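Glycoside Hydrolase (PDB 5TA0) probably cleaves agarose chains within an agarose-degrading pathway of a human intestinal bacterium. Local coordinates at residues 430-435 with 588-593; 407-412 with 486-491. One frame throughout, in Å; residues are numbered along the deposited sequence. Where two conformers were deposited one is given.

Contact 1 of 2, residues 430-435 with 588-593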
# COMPACT_ATOMS: atom_id res chain seq x y z
N ASP A 430 15.16 4.80 18.37
CA ASP A 430 14.59 4.53 19.70
C ASP A 430 13.33 5.34 20.05
O ASP A 430 13.05 5.59 21.22
CB ASP A 430 15.67 4.66 20.81
CG ASP A 430 16.18 6.09 20.99
OD1 ASP A 430 16.99 6.32 21.93
OD2 ASP A 430 15.82 6.99 20.20
N ASN A 431 12.55 5.69 19.04
CA ASN A 431 11.30 6.42 19.19
C ASN A 431 10.31 5.75 18.25
O ASN A 431 10.57 5.75 17.04
CB ASN A 431 11.53 7.88 18.79
CG ASN A 431 10.29 8.73 18.90
OD1 ASN A 431 9.17 8.22 18.97
ND2 ASN A 431 10.49 10.05 18.92
N PRO A 432 9.22 5.19 18.76
CA PRO A 432 8.30 4.49 17.84
C PRO A 432 7.61 5.41 16.83
O PRO A 432 7.08 4.91 15.83
CB PRO A 432 7.30 3.79 18.76
CG PRO A 432 7.44 4.45 20.06
CD PRO A 432 8.80 5.05 20.17
N ASP A 433 7.61 6.72 17.06
CA ASP A 433 7.09 7.69 16.09
C ASP A 433 8.07 8.03 14.97
O ASP A 433 7.71 8.78 14.07
CB ASP A 433 6.63 8.97 16.78
CG ASP A 433 5.45 8.75 17.65
OD1 ASP A 433 4.50 8.06 17.25
OD2 ASP A 433 5.45 9.25 18.78
N ILE A 434 9.30 7.51 15.02
CA ILE A 434 10.30 7.72 13.98
C ILE A 434 10.56 6.40 13.28
O ILE A 434 11.00 5.44 13.92
CB ILE A 434 11.60 8.30 14.57
CG1 ILE A 434 11.31 9.66 15.21
CG2 ILE A 434 12.69 8.37 13.51
CD1 ILE A 434 11.01 10.77 14.24
N MET A 435 10.27 6.35 11.98
CA MET A 435 10.56 5.14 11.20
C MET A 435 11.81 5.36 10.39
O MET A 435 12.07 6.47 9.92
CB MET A 435 9.38 4.83 10.28
CG MET A 435 8.11 4.51 11.04
SD MET A 435 6.75 3.93 10.02
CE MET A 435 6.35 5.44 9.12
N PRO A 588 5.63 -0.62 26.54
CA PRO A 588 5.95 0.81 26.47
C PRO A 588 4.70 1.70 26.53
O PRO A 588 3.64 1.32 26.06
CB PRO A 588 6.64 0.97 25.11
CG PRO A 588 6.99 -0.40 24.65
CD PRO A 588 6.04 -1.34 25.31
N ASP A 589 4.85 2.89 27.11
CA ASP A 589 3.81 3.93 27.05
C ASP A 589 3.61 4.48 25.64
O ASP A 589 2.48 4.86 25.28
CB ASP A 589 4.13 5.10 28.00
CG ASP A 589 3.73 4.81 29.44
OD1 ASP A 589 2.60 4.34 29.68
OD2 ASP A 589 4.56 5.06 30.34
N ASN A 590 4.70 4.55 24.86
CA ASN A 590 4.63 5.07 23.49
C ASN A 590 4.56 3.94 22.48
O ASN A 590 5.26 2.94 22.61
CB ASN A 590 5.82 5.99 23.17
CG ASN A 590 5.60 6.85 21.93
OD1 ASN A 590 4.47 7.02 21.45
ND2 ASN A 590 6.67 7.42 21.40
N PHE A 591 3.69 4.11 21.48
CA PHE A 591 3.55 3.18 20.36
C PHE A 591 3.64 3.96 19.06
O PHE A 591 3.70 5.19 19.04
CB PHE A 591 2.25 2.35 20.47
CG PHE A 591 1.02 3.18 20.69
CD1 PHE A 591 0.49 3.33 21.97
CD2 PHE A 591 0.38 3.83 19.64
CE1 PHE A 591 -0.64 4.10 22.19
CE2 PHE A 591 -0.74 4.61 19.85
CZ PHE A 591 -1.27 4.74 21.12
N ARG A 592 3.68 3.23 17.96
CA ARG A 592 3.86 3.83 16.65
C ARG A 592 2.66 4.70 16.25
O ARG A 592 1.55 4.19 16.06
CB ARG A 592 4.09 2.70 15.65
CG ARG A 592 4.47 3.14 14.28
CD ARG A 592 4.27 2.04 13.29
NE ARG A 592 5.12 0.86 13.44
CZ ARG A 592 5.95 0.38 12.51
NH1 ARG A 592 6.14 1.01 11.36
NH2 ARG A 592 6.60 -0.76 12.71
N GLY A 593 2.89 6.00 16.10
CA GLY A 593 1.88 6.93 15.67
C GLY A 593 0.94 7.45 16.74
O GLY A 593 1.25 7.40 17.94
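Arg-592 runs past Pro-432 to reach Met-435, and its chain can be followed atom by atom. CB and CG both lie beside the carbonyl of Pro-432, with CG 3.5 Å from Pro-432 O; the trans first torsion (chi1 -172°) extends the chain past that oxygen. The same oxygen takes a CA-H...O contact from Arg-592 CA. Beyond CD the chain bends at chi3 (-66°), and NH1 arrives 3.3 Å from Met-435 SD, which sits at the guanidinium edge close to its plane. The charge is matched elsewhere, by salt bridges from NH2 to Glu-607 and from NH1 to Glu-359.

Asp-433 supplies the polar link. Its OD1 accepts from Gly-593 N at 2.9 Å, nearly along the carboxylate C-O direction, yet the N-H is bent to 133°. With an alanine here, Gly-593 N would probably be left without this acceptor and a gap would open beside Asn-590. The positive phi of Gly-593 suits glycine, since a CB there would jam against the carbonyl of Arg-592. Pro-432, which buries more surface here than any other residue, adds carbon packing: CB packs 3.7 Å from Phe-591 C, while CG lies 3.8 Å from Asn-590 CB.

Two local bonds hold the turn that presents these groups. Asn-431 OD1 takes Asp-433 N at 2.9 Å, the donor standing above the amide plane, and Ile-434 N bonds to Asn-431 O at 3.0 Å. This is an Asx turn coinciding with a type I beta turn, set in the hairpin between strands 423-429 and 434-441, which the Cys-429 to Cys-436 disulfide also spans. The hairpin turn thereby joins the beta-sandwich region to a loop of the C-terminal beta region.

Contact 2 of 2, residues 407-412 with 486-491; sequences YSELIK and GVPILD
Glu-409 and Lys-412 bend to meet the strand at Pro-488: chi1 (-59°) sets the Glu-409 CG beside the backbone N, a bend at chi2 (-56°) turns the carboxylate toward Lys-412, and a turn at chi4 (60°) of an otherwise extended lysine swings NZ toward it. The result is an i to i+3 salt bridge in the first turn leading into helix 411-416, with NZ 2.7 Å from Glu-409 OE1 and nearly on the line of its C-O bond. Ser-408 caps the same turn, its OG accepting from Leu-410 N at 3.0 Å.

The facing segment belongs to strand 487-495, an outermost strand of the nine-stranded sheet in the beta-sandwich region. No direct hydrogen bond crosses; the evidence for contact is carbon packing. Pro-488 CG lies 3.7 Å from Glu-409 CB, the ring lying obliquely to the bent glutamate chain and also touching Pro-340 of helix 340-358. Further along, Lys-412 CE approaches the strand backbone, 3.6 Å from Pro-488 O, and the lysine's aliphatic part is flanked by Leu-490. Leu-490 in turn sends CD2 to within 3.9 Å of Lys-412 O, and both of these residues touch Leu-478 on strand 472-481.

A water completes the polar connection. It donates to Pro-488 O at 2.7 Å and, weakly, to Glu-409 OE1 at 2.9 Å, so OE1 serves both the lysine ammonium and this bridge.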
# COMPACT_ATOMS: atom_id res chain seq x y z
N TYR A 407 4.36 20.31 -13.41
CA TYR A 407 4.25 19.39 -12.27
C TYR A 407 3.48 20.03 -11.14
O TYR A 407 3.66 21.21 -10.82
CB TYR A 407 5.60 18.96 -11.75
CG TYR A 407 6.35 17.99 -12.64
CD1 TYR A 407 5.76 16.79 -13.04
CD2 TYR A 407 7.65 18.24 -13.04
CE1 TYR A 407 6.45 15.89 -13.84
CE2 TYR A 407 8.35 17.35 -13.84
CZ TYR A 407 7.74 16.17 -14.24
OH TYR A 407 8.41 15.25 -15.04
N SER A 408 2.60 19.24 -10.52
CA SER A 408 2.04 19.56 -9.22
C SER A 408 3.12 19.37 -8.16
O SER A 408 4.26 18.99 -8.48
CB SER A 408 0.86 18.67 -8.90
OG SER A 408 1.32 17.35 -8.56
N GLU A 409 2.80 19.56 -6.88
CA GLU A 409 3.78 19.32 -5.85
C GLU A 409 4.02 17.82 -5.61
O GLU A 409 4.98 17.48 -4.94
CB GLU A 409 3.42 20.01 -4.54
CG GLU A 409 3.28 21.54 -4.68
CD GLU A 409 4.54 22.15 -5.25
OE1 GLU A 409 5.62 21.92 -4.68
OE2 GLU A 409 4.49 22.78 -6.34
N LEU A 410 3.19 16.96 -6.19
CA LEU A 410 3.42 15.52 -6.00
C LEU A 410 4.72 15.04 -6.64
O LEU A 410 5.26 14.00 -6.23
CB LEU A 410 2.22 14.71 -6.52
CG LEU A 410 0.86 15.05 -5.89
CD1 LEU A 410 -0.25 14.15 -6.42
CD2 LEU A 410 0.88 14.99 -4.37
N ILE A 411 5.30 15.82 -7.56
CA ILE A 411 6.61 15.46 -8.11
C ILE A 411 7.68 15.41 -7.02
O ILE A 411 8.68 14.71 -7.16
CB ILE A 411 7.03 16.41 -9.27
CG1 ILE A 411 8.19 15.84 -10.09
CG2 ILE A 411 7.42 17.81 -8.77
CD1 ILE A 411 7.94 14.49 -10.73
N LYS A 412 7.48 16.15 -5.94
CA LYS A 412 8.46 16.18 -4.85
C LYS A 412 8.67 14.80 -4.23
O LYS A 412 9.75 14.53 -3.72
CB LYS A 412 8.10 17.21 -3.78
CG LYS A 412 8.36 18.64 -4.24
CD LYS A 412 7.88 19.66 -3.23
CE LYS A 412 8.53 21.02 -3.42
NZ LYS A 412 8.28 21.64 -4.73
N GLY A 486 -0.17 26.23 3.82
CA GLY A 486 1.18 26.57 3.41
C GLY A 486 1.65 25.81 2.19
O GLY A 486 0.83 25.32 1.39
N VAL A 487 2.97 25.65 2.04
CA VAL A 487 3.52 24.94 0.87
C VAL A 487 4.54 23.89 1.28
O VAL A 487 5.29 24.07 2.25
CB VAL A 487 4.17 25.90 -0.13
CG1 VAL A 487 3.15 26.91 -0.65
CG2 VAL A 487 5.40 26.59 0.44
N PRO A 488 4.59 22.76 0.55
CA PRO A 488 5.66 21.82 0.79
C PRO A 488 6.98 22.33 0.23
O PRO A 488 7.02 22.94 -0.84
CB PRO A 488 5.18 20.57 0.04
CG PRO A 488 4.38 21.10 -1.09
CD PRO A 488 3.69 22.33 -0.52
N ILE A 489 8.04 22.04 0.96
CA ILE A 489 9.40 22.39 0.57
C ILE A 489 10.21 21.10 0.50
O ILE A 489 10.13 20.27 1.41
CB ILE A 489 10.04 23.32 1.63
CG1 ILE A 489 9.26 24.64 1.74
CG2 ILE A 489 11.52 23.57 1.33
CD1 ILE A 489 9.27 25.50 0.51
N LEU A 490 10.98 20.96 -0.58
CA LEU A 490 12.01 19.92 -0.68
C LEU A 490 13.37 20.61 -0.63
O LEU A 490 13.84 21.14 -1.65
CB LEU A 490 11.87 19.10 -1.96
CG LEU A 490 12.89 17.96 -2.13
CD1 LEU A 490 12.88 17.01 -0.93
CD2 LEU A 490 12.56 17.20 -3.42
N ASP A 491 13.98 20.61 0.55
CA ASP A 491 15.32 21.18 0.73
C ASP A 491 16.36 20.12 0.41
O ASP A 491 16.35 19.06 1.04
CB ASP A 491 15.56 21.59 2.19
CG ASP A 491 15.06 22.97 2.53
OD1 ASP A 491 14.82 23.80 1.64
OD2 ASP A 491 14.92 23.19 3.75
O HOH W 1 5.68 24.21 -2.86

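Overall arrangement
The four segments come in the order 407-412, 430-435, 486-491, 588-593, so the two contacts interleave along the chain. Their centres lie 27 Å apart and their nearest atoms about 15 Å apart, without touching. Both reach the nine-stranded sheet, contact 1 through strand 434-441 inside it and contact 2 through edge strand 487-495. Both also adjoin helix 340-358, contact 2 at its start (Pro-340) and contact 1 near its end (Ser-352 to Gln-356). Contact 2 seats the sheet edge against the turn entering helix 411-416, while contact 1 joins the turn leading into inner strand 434-441 to the C-terminal beta region. The sheet thus meets a turn packed on helices 340-358 and 69-76, probably of the catalytic barrel.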